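Local coordinates for pheromone cOB1/lipoprotein, YaeC family (Enterococcus faecalis, PDB 4EF1) that probably binds methionine as the extracytoplasmic lipoprotein component of an uptake system, and whose precursor also gives rise to the pheromone cOB1, at residues 111-114 and 115-118. Numbering follows the deposited sequence.
Sequences VSDW and PRVL. With MSE (selenomethionine), chain C.
The guanidinium of R116 presents its edge both to the carboxylate of D113 and to that of the bound selenomethionine. R116 NH1 serves both. It forms a salt bridge with D113 OD1 at 3.1 Å, its N-H nearly straight at 165°. The same R116 NH1 donates to OXT of the ligand at 2.9 Å. D113 OD1 lies in the guanidinium plane, yet the nitrogen meets it from above the carboxylate plane, since the two flat groups are turned 52° apart. The side chains run alongside each other in the same direction, and the bend of the arginine chain at chi3 (79°) swings its end past D113 to the ligand. The indole of W114 carries V111 CA on one face, 3.6 Å above the plane and toward the rim. Tryptophan suits this place: its broad ring also meets F140 and H154, while S108 O satisfies its one N-H.

Between these side chains the backbone passes from a 3-10 turn into helix 114-123: R116 N bonds to D113 O (i to i+3, 3.1 Å), then L118 N to W114 O (i to i+4, 3.2 Å). P115 suits the first turn, its CD standing 3.5 Å from V111 O in place of a helical N-H.

Arginine fits because one long chain can reach the ligand while NE forms a salt bridge with E195 and NH2 bonds weakly to E84 O. D113 OD1 also accepts from H60, and OD2 from N176. D113 and E195 together probably offset the guanidinium charge and orient it, leaving NH1 aimed at the ligand carboxylate in this periplasmic-binding-protein cleft.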
loop_
_atom_site.group_PDB
_atom_site.type_symbol
_atom_site.label_atom_id
_atom_site.label_comp_id
_atom_site.label_asym_id
_atom_site.label_seq_id
_atom_site.Cartn_x
_atom_site.Cartn_y
_atom_site.Cartn_z
ATOM N N VAL A 111 -10.799 4.319 2.553
ATOM C CA VAL A 111 -11.881 3.628 1.847
ATOM C C VAL A 111 -11.406 2.822 0.649
ATOM O O VAL A 111 -11.982 1.763 0.318
ATOM C CB VAL A 111 -13.048 4.608 1.450
ATOM C CG1 VAL A 111 -13.606 5.369 2.657
ATOM C CG2 VAL A 111 -12.592 5.592 0.441
ATOM N N SER A 112 -10.333 3.282 0.006
ATOM C CA SER A 112 -9.816 2.564 -1.142
ATOM C C SER A 112 -9.199 1.181 -0.807
ATOM O O SER A 112 -8.991 0.395 -1.721
ATOM C CB SER A 112 -8.880 3.423 -1.988
ATOM O OG SER A 112 -7.683 3.744 -1.332
ATOM N N ASP A 113 -8.900 0.889 0.465
ATOM C CA ASP A 113 -8.428 -0.450 0.884
ATOM C C ASP A 113 -9.587 -1.359 1.313
ATOM O O ASP A 113 -9.373 -2.534 1.569
ATOM C CB ASP A 113 -7.427 -0.366 2.051
ATOM C CG ASP A 113 -6.027 0.066 1.625
ATOM O OD1 ASP A 113 -5.623 -0.209 0.473
ATOM O OD2 ASP A 113 -5.306 0.638 2.472
ATOM N N TRP A 114 -10.787 -0.817 1.421
ATOM C CA TRP A 114 -11.950 -1.622 1.867
ATOM C C TRP A 114 -12.247 -2.801 0.990
ATOM O O TRP A 114 -12.506 -3.864 1.520
ATOM C CB TRP A 114 -13.213 -0.783 2.064
ATOM C CG TRP A 114 -13.095 0.243 3.172
ATOM C CD1 TRP A 114 -12.039 0.443 4.056
ATOM C CD2 TRP A 114 -14.114 1.190 3.594
ATOM N NE1 TRP A 114 -12.325 1.425 4.951
ATOM C CE2 TRP A 114 -13.544 1.929 4.721
ATOM C CE3 TRP A 114 -15.386 1.508 3.154
ATOM C CZ2 TRP A 114 -14.247 2.915 5.374
ATOM C CZ3 TRP A 114 -16.072 2.519 3.791
ATOM C CH2 TRP A 114 -15.514 3.221 4.870
ATOM N N PRO A 115 -12.195 -2.628 -0.349
ATOM C CA PRO A 115 -12.396 -3.772 -1.222
ATOM C C PRO A 115 -11.435 -4.955 -1.023
ATOM O O PRO A 115 -11.779 -6.090 -1.389
ATOM C CB PRO A 115 -12.217 -3.179 -2.621
ATOM C CG PRO A 115 -12.622 -1.740 -2.492
ATOM C CD PRO A 115 -12.055 -1.377 -1.138
ATOM N N ARG A 116 -10.258 -4.672 -0.503
ATOM C CA ARG A 116 -9.221 -5.662 -0.280
ATOM C C ARG A 116 -9.571 -6.628 0.867
ATOM O O ARG A 116 -9.372 -7.818 0.734
ATOM C CB ARG A 116 -7.899 -4.962 -0.019
ATOM C CG ARG A 116 -7.477 -3.949 -1.091
ATOM C CD ARG A 116 -6.176 -3.245 -0.829
ATOM N NE ARG A 116 -4.973 -4.024 -1.151
ATOM C CZ ARG A 116 -3.737 -3.592 -0.936
ATOM N NH1 ARG A 116 -3.521 -2.352 -0.480
ATOM N NH2 ARG A 116 -2.713 -4.357 -1.259
ATOM N N VAL A 117 -10.062 -6.118 1.993
ATOM C CA VAL A 117 -10.532 -6.992 3.071
ATOM C C VAL A 117 -11.773 -7.760 2.598
ATOM O O VAL A 117 -11.927 -8.948 2.907
ATOM C CB VAL A 117 -10.809 -6.241 4.397
ATOM C CG1 VAL A 117 -12.118 -5.449 4.292
ATOM C CG2 VAL A 117 -10.855 -7.236 5.572
ATOM N N LEU A 118 -12.647 -7.092 1.819
ATOM C CA LEU A 118 -13.819 -7.745 1.261
ATOM C C LEU A 118 -13.422 -8.911 0.304
ATOM O O LEU A 118 -14.037 -9.977 0.392
ATOM C CB LEU A 118 -14.742 -6.728 0.558
ATOM C CG LEU A 118 -15.456 -5.699 1.455
ATOM C CD1 LEU A 118 -16.355 -4.774 0.656
ATOM C CD2 LEU A 118 -16.289 -6.386 2.515
HETATM N N MSE C 301 1.956 0.644 0.768
HETATM C CA MSE C 301 0.444 0.632 0.898
HETATM C C MSE C 301 -0.197 -0.601 0.255
HETATM O O MSE C 301 0.190 -0.986 -0.859
HETATM O OXT MSE C 301 -1.169 -1.178 0.813
HETATM C CB MSE C 301 -0.188 1.913 0.355
HETATM C CG MSE C 301 -1.694 2.058 0.600
HETATM SE SE MSE C 301 -2.403 3.560 -0.370
HETATM C CE MSE C 301 -1.546 5.053 0.631
#